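Local coordinates for nucleotidyltransferase-like protein (Exiguobacterium sibiricum, PDB 3C18) that is of unproven function but probably transfers nucleotides, joining a nucleotidyltransferase-like domain to a probable substrate-binding domain and a helix-turn-helix domain, at residues Q4-I9 / V40-I45; S11-Y16 / L67-E72. All coordinates share one frame; numbering follows the deposited sequence. Where two conformers were deposited one is given.

Contact 1 (Q4-I9 / V40-I45)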
ATOM      1  N   GLN A   4      -4.006 -29.710  22.583  1.00 39.45           N
ATOM      2  CA  GLN A   4      -3.474 -31.058  22.686  1.00 38.45           C
ATOM      3  C   GLN A   4      -2.897 -31.467  21.347  1.00 37.94           C
ATOM      4  O   GLN A   4      -1.849 -32.094  21.295  1.00 40.21           O
ATOM      5  CB  GLN A   4      -4.560 -32.053  23.146  1.00 37.63           C
ATOM      6  N   ALA A   5      -3.564 -31.077  20.269  1.00 37.45           N
ATOM      7  CA  ALA A   5      -3.186 -31.532  18.905  1.00 35.44           C
ATOM      8  C   ALA A   5      -1.962 -30.805  18.338  1.00 35.25           C
ATOM      9  O   ALA A   5      -1.352 -31.254  17.356  1.00 29.41           O
ATOM     10  CB  ALA A   5      -4.357 -31.395  17.938  1.00 36.39           C
ATOM     11  N   THR A   6      -1.599 -29.690  18.965  1.00 35.63           N
ATOM     12  CA  THR A   6      -0.452 -28.872  18.484  1.00 34.64           C
ATOM     13  C   THR A   6       0.656 -28.711  19.528  1.00 34.73           C
ATOM     14  O   THR A   6       1.641 -27.983  19.328  1.00 32.16           O
ATOM     15  CB  THR A   6      -0.887 -27.451  18.046  1.00 34.79           C
ATOM     16  OG1 THR A   6      -1.359 -26.722  19.177  1.00 31.93           O
ATOM     17  CG2 THR A   6      -1.978 -27.498  17.000  1.00 32.90           C
ATOM     18  N   ARG A   7       0.490 -29.408  20.641  1.00 33.76           N
ATOM     19  CA  ARG A   7       1.388 -29.242  21.783  1.00 32.87           C
ATOM     20  C   ARG A   7       2.850 -29.422  21.419  1.00 34.27           C
ATOM     21  O   ARG A   7       3.727 -28.708  21.913  1.00 33.14           O
ATOM     22  CB  ARG A   7       1.018 -30.208  22.915  1.00 35.07           C
ATOM     23  CG  ARG A   7       1.686 -29.896  24.238  1.00 35.81           C
ATOM     24  CD  ARG A   7       1.219 -30.866  25.299  1.00 40.22           C
ATOM     25  NE  ARG A   7      -0.216 -30.760  25.538  1.00 45.35           N
ATOM     26  CZ  ARG A   7      -0.925 -31.640  26.236  1.00 49.66           C
ATOM     27  NH1 ARG A   7      -0.336 -32.704  26.753  1.00 52.92           N
ATOM     28  NH2 ARG A   7      -2.221 -31.466  26.406  1.00 44.46           N
ATOM     29  N   THR A   8       3.097 -30.375  20.540  1.00 34.96           N
ATOM     30  CA  THR A   8       4.464 -30.721  20.139  0.50 34.12           C
ATOM     31  C   THR A   8       5.080 -29.590  19.332  1.00 34.93           C
ATOM     32  O   THR A   8       6.307 -29.473  19.211  1.00 34.98           O
ATOM     33  CB  THR A   8       4.491 -32.029  19.322  0.50 33.65           C
ATOM     34  OG1 THR A   8       4.114 -33.124  20.166  0.50 26.97           O
ATOM     35  CG2 THR A   8       5.869 -32.288  18.753  0.50 33.51           C
ATOM     36  N   ILE A   9       4.216 -28.749  18.793  1.00 33.25           N
ATOM     37  CA  ILE A   9       4.671 -27.619  17.978  1.00 33.40           C
ATOM     38  C   ILE A   9       4.804 -26.341  18.809  1.00 34.08           C
ATOM     39  O   ILE A   9       5.798 -25.653  18.728  1.00 38.03           O
ATOM     40  CB  ILE A   9       3.741 -27.343  16.762  1.00 33.18           C
ATOM     41  CG1 ILE A   9       3.728 -28.546  15.814  1.00 31.71           C
ATOM     42  CG2 ILE A   9       4.197 -26.060  16.008  1.00 31.78           C
ATOM     43  CD1 ILE A   9       2.916 -28.365  14.543  1.00 31.64           C
ATOM     44  N   VAL A  40      -5.146 -25.831  11.015  1.00 31.99           N
ATOM     45  CA  VAL A  40      -5.053 -24.999  12.210  1.00 32.37           C
ATOM     46  C   VAL A  40      -4.016 -23.935  11.983  1.00 31.95           C
ATOM     47  O   VAL A  40      -2.954 -24.204  11.444  1.00 29.67           O
ATOM     48  CB  VAL A  40      -4.680 -25.815  13.480  1.00 33.36           C
ATOM     49  CG1 VAL A  40      -4.422 -24.885  14.656  1.00 31.09           C
ATOM     50  CG2 VAL A  40      -5.798 -26.794  13.812  1.00 37.32           C
ATOM     51  N   LEU A  41      -4.352 -22.718  12.377  1.00 30.94           N
ATOM     52  CA  LEU A  41      -3.401 -21.612  12.318  1.00 29.61           C
ATOM     53  C   LEU A  41      -3.062 -21.231  13.749  1.00 29.86           C
ATOM     54  O   LEU A  41      -3.919 -21.050  14.594  1.00 30.49           O
ATOM     55  CB  LEU A  41      -3.959 -20.417  11.545  1.00 30.45           C
ATOM     56  CG  LEU A  41      -2.929 -19.301  11.247  1.00 32.30           C
ATOM     57  CD1 LEU A  41      -3.085 -18.748   9.876  1.00 30.79           C
ATOM     58  CD2 LEU A  41      -2.952 -18.191  12.261  1.00 28.22           C
ATOM     59  N   LEU A  42      -1.781 -21.183  14.021  1.00 28.02           N
ATOM     60  CA  LEU A  42      -1.302 -20.763  15.312  1.00 28.51           C
ATOM     61  C   LEU A  42      -0.692 -19.390  15.160  1.00 26.33           C
ATOM     62  O   LEU A  42       0.108 -19.152  14.278  1.00 28.02           O
ATOM     63  CB  LEU A  42      -0.224 -21.716  15.827  1.00 29.75           C
ATOM     64  CG  LEU A  42      -0.619 -23.097  16.317  1.00 30.28           C
ATOM     65  CD1 LEU A  42       0.639 -23.929  16.564  1.00 27.20           C
ATOM     66  CD2 LEU A  42      -1.474 -22.997  17.576  1.00 35.11           C
ATOM     67  N   LEU A  43      -1.075 -18.502  16.058  1.00 30.44           N
ATOM     68  CA  LEU A  43      -0.550 -17.148  16.095  1.00 29.15           C
ATOM     69  C   LEU A  43       0.217 -16.960  17.364  1.00 27.63           C
ATOM     70  O   LEU A  43      -0.333 -17.008  18.465  1.00 31.02           O
ATOM     71  CB  LEU A  43      -1.677 -16.107  15.994  1.00 32.02           C
ATOM     72  CG  LEU A  43      -1.250 -14.652  16.230  1.00 27.00           C
ATOM     73  CD1 LEU A  43      -0.409 -14.129  15.038  1.00 19.23           C
ATOM     74  CD2 LEU A  43      -2.481 -13.770  16.481  1.00 25.54           C
ATOM     75  N   VAL A  44       1.513 -16.774  17.191  1.00 27.42           N
ATOM     76  CA  VAL A  44       2.442 -16.608  18.309  1.00 27.21           C
ATOM     77  C   VAL A  44       2.866 -15.159  18.368  1.00 28.59           C
ATOM     78  O   VAL A  44       3.434 -14.647  17.423  1.00 25.56           O
ATOM     79  CB  VAL A  44       3.716 -17.521  18.122  1.00 31.29           C
ATOM     80  CG1 VAL A  44       4.652 -17.391  19.286  1.00 25.36           C
ATOM     81  CG2 VAL A  44       3.297 -19.011  17.923  1.00 22.33           C
ATOM     82  N   ILE A  45       2.540 -14.486  19.476  1.00 30.44           N
ATOM     83  CA  ILE A  45       2.967 -13.098  19.687  1.00 27.79           C
ATOM     84  C   ILE A  45       4.168 -13.083  20.619  1.00 29.54           C
ATOM     85  O   ILE A  45       4.158 -13.663  21.710  1.00 27.28           O
ATOM     86  CB  ILE A  45       1.876 -12.180  20.200  1.00 29.92           C
ATOM     87  CG1 ILE A  45       0.663 -12.229  19.261  1.00 33.41           C
ATOM     88  CG2 ILE A  45       2.400 -10.707  20.202  1.00 24.71           C
ATOM     89  CD1 ILE A  45      -0.295 -13.382  19.551  1.00 39.70           C
TER

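Contact 2 (S11-Y16 / L67-E72)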
ATOM      1  N   SER A  11       4.809 -25.852  22.139  1.00 33.44           N
ATOM      2  CA  SER A  11       5.388 -25.915  23.504  1.00 33.39           C
ATOM      3  C   SER A  11       6.697 -25.164  23.633  1.00 32.01           C
ATOM      4  O   SER A  11       6.925 -24.481  24.610  1.00 31.76           O
ATOM      5  CB  SER A  11       5.544 -27.356  24.024  1.00 33.66           C
ATOM      6  OG  SER A  11       4.310 -27.812  24.565  1.00 40.11           O
ATOM      7  N   GLU A  12       7.530 -25.258  22.616  1.00 30.94           N
ATOM      8  CA  GLU A  12       8.875 -24.665  22.687  1.00 30.59           C
ATOM      9  C   GLU A  12       8.740 -23.118  22.692  1.00 31.57           C
ATOM     10  O   GLU A  12       9.578 -22.399  23.244  1.00 32.86           O
ATOM     11  CB  GLU A  12       9.746 -25.166  21.519  1.00 29.80           C
ATOM     12  N   TYR A  13       7.632 -22.641  22.116  1.00 32.46           N
ATOM     13  CA  TYR A  13       7.328 -21.204  22.012  1.00 28.07           C
ATOM     14  C   TYR A  13       6.869 -20.662  23.341  1.00 28.90           C
ATOM     15  O   TYR A  13       7.305 -19.583  23.780  1.00 31.74           O
ATOM     16  CB  TYR A  13       6.304 -20.908  20.909  1.00 28.61           C
ATOM     17  CG  TYR A  13       6.880 -21.103  19.512  1.00 24.80           C
ATOM     18  CD1 TYR A  13       7.552 -20.090  18.865  1.00 29.42           C
ATOM     19  CD2 TYR A  13       6.777 -22.334  18.858  1.00 30.58           C
ATOM     20  CE1 TYR A  13       8.091 -20.286  17.570  1.00 21.72           C
ATOM     21  CE2 TYR A  13       7.304 -22.536  17.582  1.00 26.44           C
ATOM     22  CZ  TYR A  13       7.965 -21.509  16.944  1.00 30.71           C
ATOM     23  OH  TYR A  13       8.534 -21.722  15.688  1.00 26.02           O
ATOM     24  N   ALA A  14       6.004 -21.420  23.994  1.00 25.87           N
ATOM     25  CA  ALA A  14       5.510 -21.039  25.302  1.00 27.73           C
ATOM     26  C   ALA A  14       6.664 -20.970  26.272  1.00 28.99           C
ATOM     27  O   ALA A  14       6.643 -20.203  27.222  1.00 34.33           O
ATOM     28  CB  ALA A  14       4.447 -22.023  25.807  1.00 29.05           C
ATOM     29  N   ALA A  15       7.698 -21.742  25.994  1.00 31.56           N
ATOM     30  CA  ALA A  15       8.874 -21.832  26.900  1.00 32.95           C
ATOM     31  C   ALA A  15       9.773 -20.608  26.764  1.00 35.22           C
ATOM     32  O   ALA A  15      10.429 -20.183  27.714  1.00 38.41           O
ATOM     33  CB  ALA A  15       9.688 -23.107  26.630  1.00 28.79           C
ATOM     34  N   TYR A  16       9.833 -20.063  25.562  1.00 36.89           N
ATOM     35  CA  TYR A  16      10.663 -18.872  25.296  1.00 36.27           C
ATOM     36  C   TYR A  16      10.006 -17.720  26.035  1.00 38.64           C
ATOM     37  O   TYR A  16       8.818 -17.421  25.835  1.00 37.47           O
ATOM     38  CB  TYR A  16      10.763 -18.576  23.818  1.00 36.82           C
ATOM     39  CG  TYR A  16      11.654 -17.408  23.465  1.00 30.81           C
ATOM     40  CD1 TYR A  16      12.998 -17.406  23.766  1.00 39.88           C
ATOM     41  CD2 TYR A  16      11.153 -16.333  22.780  1.00 41.27           C
ATOM     42  CE1 TYR A  16      13.816 -16.343  23.388  1.00 39.23           C
ATOM     43  CE2 TYR A  16      11.951 -15.274  22.403  1.00 43.52           C
ATOM     44  CZ  TYR A  16      13.274 -15.284  22.705  1.00 45.26           C
ATOM     45  OH  TYR A  16      14.044 -14.203  22.331  1.00 58.51           O
ATOM     46  N   LEU A  67       2.016 -21.591  11.242  1.00 31.41           N
ATOM     47  CA  LEU A  67       2.399 -20.778  12.367  1.00 29.77           C
ATOM     48  C   LEU A  67       2.844 -19.372  11.940  1.00 29.89           C
ATOM     49  O   LEU A  67       3.836 -19.195  11.210  1.00 31.67           O
ATOM     50  CB  LEU A  67       3.473 -21.491  13.166  1.00 29.43           C
ATOM     51  CG  LEU A  67       3.785 -20.943  14.552  1.00 26.09           C
ATOM     52  CD1 LEU A  67       4.231 -22.035  15.469  1.00 25.84           C
ATOM     53  CD2 LEU A  67       4.843 -19.858  14.432  1.00 28.09           C
ATOM     54  N   HIS A  68       2.074 -18.395  12.407  1.00 27.46           N
ATOM     55  CA  HIS A  68       2.403 -16.976  12.265  1.00 27.14           C
ATOM     56  C   HIS A  68       3.078 -16.451  13.525  1.00 28.07           C
ATOM     57  O   HIS A  68       2.514 -16.479  14.597  1.00 30.19           O
ATOM     58  CB  HIS A  68       1.169 -16.156  11.902  1.00 26.43           C
ATOM     59  CG  HIS A  68       0.735 -16.340  10.470  1.00 27.91           C
ATOM     60  ND1 HIS A  68       0.700 -15.304   9.559  1.00 32.60           N
ATOM     61  CD2 HIS A  68       0.362 -17.453   9.786  1.00 30.40           C
ATOM     62  CE1 HIS A  68       0.294 -15.765   8.384  1.00 34.13           C
ATOM     63  NE2 HIS A  68       0.091 -17.070   8.492  1.00 27.25           N
ATOM     64  N   LEU A  69       4.321 -16.023  13.352  1.00 26.32           N
ATOM     65  CA  LEU A  69       5.159 -15.470  14.408  1.00 26.90           C
ATOM     66  C   LEU A  69       5.227 -13.975  14.145  1.00 27.63           C
ATOM     67  O   LEU A  69       5.724 -13.556  13.098  1.00 26.91           O
ATOM     68  CB  LEU A  69       6.576 -16.081  14.361  1.00 26.86           C
ATOM     69  CG  LEU A  69       7.492 -15.755  15.553  1.00 29.54           C
ATOM     70  CD1 LEU A  69       6.898 -16.235  16.862  1.00 27.33           C
ATOM     71  CD2 LEU A  69       8.863 -16.355  15.353  1.00 27.70           C
ATOM     72  N   VAL A  70       4.662 -13.194  15.069  1.00 28.63           N
ATOM     73  CA  VAL A  70       4.571 -11.740  14.919  0.50 28.73           C
ATOM     74  C   VAL A  70       5.044 -11.011  16.159  1.00 28.87           C
ATOM     75  O   VAL A  70       4.742 -11.411  17.256  1.00 26.78           O
ATOM     76  CB  VAL A  70       3.125 -11.322  14.670  0.50 29.10           C
ATOM     77  CG1 VAL A  70       3.033  -9.822  14.424  0.50 30.52           C
ATOM     78  CG2 VAL A  70       2.567 -12.098  13.477  0.50 32.64           C
ATOM     79  N   HIS A  71       5.778  -9.939  15.952  1.00 29.70           N
ATOM     80  CA  HIS A  71       6.238  -9.117  17.098  1.00 29.83           C
ATOM     81  C   HIS A  71       5.062  -8.328  17.638  1.00 30.85           C
ATOM     82  O   HIS A  71       4.235  -7.834  16.881  1.00 24.55           O
ATOM     83  CB  HIS A  71       7.357  -8.161  16.679  1.00 33.24           C
ATOM     84  CG  HIS A  71       8.087  -7.562  17.833  1.00 32.93           C
ATOM     85  ND1 HIS A  71       7.526  -6.585  18.630  1.00 33.27           N
ATOM     86  CD2 HIS A  71       9.300  -7.833  18.361  1.00 33.59           C
ATOM     87  CE1 HIS A  71       8.376  -6.261  19.585  1.00 34.58           C
ATOM     88  NE2 HIS A  71       9.473  -6.988  19.433  1.00 33.07           N
ATOM     89  N   GLU A  72       5.008  -8.212  18.953  1.00 30.06           N
ATOM     90  CA  GLU A  72       3.927  -7.518  19.651  1.00 32.95           C
ATOM     91  C   GLU A  72       3.675  -6.109  19.131  1.00 29.84           C
ATOM     92  O   GLU A  72       2.548  -5.647  19.142  1.00 32.15           O
ATOM     93  CB  GLU A  72       4.220  -7.455  21.158  1.00 32.79           C
ATOM     94  CG  GLU A  72       3.119  -6.801  21.957  1.00 37.17           C
ATOM     95  CD  GLU A  72       3.399  -6.775  23.452  1.00 46.80           C
ATOM     96  OE1 GLU A  72       4.364  -7.415  23.884  1.00 45.30           O
ATOM     97  OE2 GLU A  72       2.649  -6.113  24.199  1.00 52.32           O
TER

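Contact 1 (Q4-I9 / V40-I45)
The N-terminal helix 2-15 of the nucleotidyltransferase-like domain lies on one face of the mixed sheet, and here Thr6 meets Val40 and Leu42 of strand 40-46, and Ile9 meets Leu42. Leu42 is the hub. Its CD1 methyl lies 4.1 Å from Thr6 CB and 4.2 Å from Ile9 CG2, touching both helix residues, while its other methyl, CD2, sits 4.1 Å from Thr6 OG1. The ends of Thr6 and Leu42 meet head-on; Ile9 comes at a slant. With CG anti to the carbonyl carbon (chi1 -73°), Leu42 extends its fork across the gap between the two backbones. OG1 of Thr6 meets the CD2 methyl by van der Waals contact alone; its hydrogen bond goes to Met2 O, one turn earlier in the helix, which satisfies the buried hydroxyl. The methyl CG2 of Thr6 makes a looser contact, 4.3 Å from Val40 CG1. Residues of strand 40-46 point to the two faces of the sheet by turns: Val40 and Leu42 turn to helix 2-15 on one face of this alpha/beta domain, whereas Leu41 and Leu43 pack on Trp90 of helix 85-93 on the other. The helix segment runs at 54° to the strand segment, with a closest axis approach of 10.8 Å. The helix is kinked at Thr8 and Ile9, where the regular bonds to the preceding turn are missing; Ile9 N instead bonds Thr6 O at 2.7 Å, linking the two helix residues that touch Leu42. Ile9 holds its CG2 branch anti to the backbone N, and it is this branch that meets Leu42. Ile9 also touches Tyr58 of strand 53-60, so its packing reaches to the outermost strand on that side.

Contact 2 (S11-Y16 / L67-E72)
Tyr13 alone carries segment 11-16 onto the strand, its ring resting against Leu67 and Leu69. Two residues before it, Ser11 turns back along the helix, its hydroxyl OG hydrogen-bonded to Arg7 O. Tyr13 then directs its side chain at the sheet, with CG anti to the carbonyl carbon (chi1 -71°). The two CE carbons are shared out between the leucines, whose methyls lie on the same side of the ring plane: Tyr13 CE2 lies 3.8 Å from Leu67 CD1, and Tyr13 CE1 is more loosely placed at 4.3 Å from Leu69 CD1. Leu67 CD1 also stands 4.0 Å from Tyr13 CZ, so this methyl sits near the phenol end of the ring. Both methyls approach the ring obliquely, and the Tyr13 and Leu67 side chains run toward each other from helix and strand. The touching is purely apolar; the hydroxyl OH of Tyr13 continues past the leucines to a hydrogen bond with Lys56 NZ on strand 53-60, which probably helps to hold the phenol end in place. Further along, the backbone bonds toward the end of the helix are weak, as in Ala15 N to Ser11 O at 3.2 Å and Tyr16 N to Tyr13 O at 3.1 Å. His68, between the two leucines, points to the other face of the sheet, where its ring meets Trp90 edge-to-face. The arrangement is that of a helix packed on one face of the mixed sheet of an alpha/beta nucleotidyltransferase-like domain, with alternate strand residues Leu67 and Leu69 facing it.

How the contacts relate
Both contacts fasten helix 2-15 to the same face of the mixed sheet, contact 1 through its earlier turns and contact 2 through its later ones. Their strands, 40-46 and 63-71, run parallel as neighbours, joined by backbone bonds such as Val44 N to His68 O (2.8 Å), and Val44 CG1 packs on Leu69 CD1 at 3.5 Å, so the apolar surfaces of the two contacts are continuous. Contact 1 is fully buried and aliphatic. Contact 2 is buried on the strand side, but its tyrosine is partly exposed. The polar group of contact 1 is served by its own helix, that of contact 2 by the sheet. Neither contact uses hydrogen bonds between helix and strand.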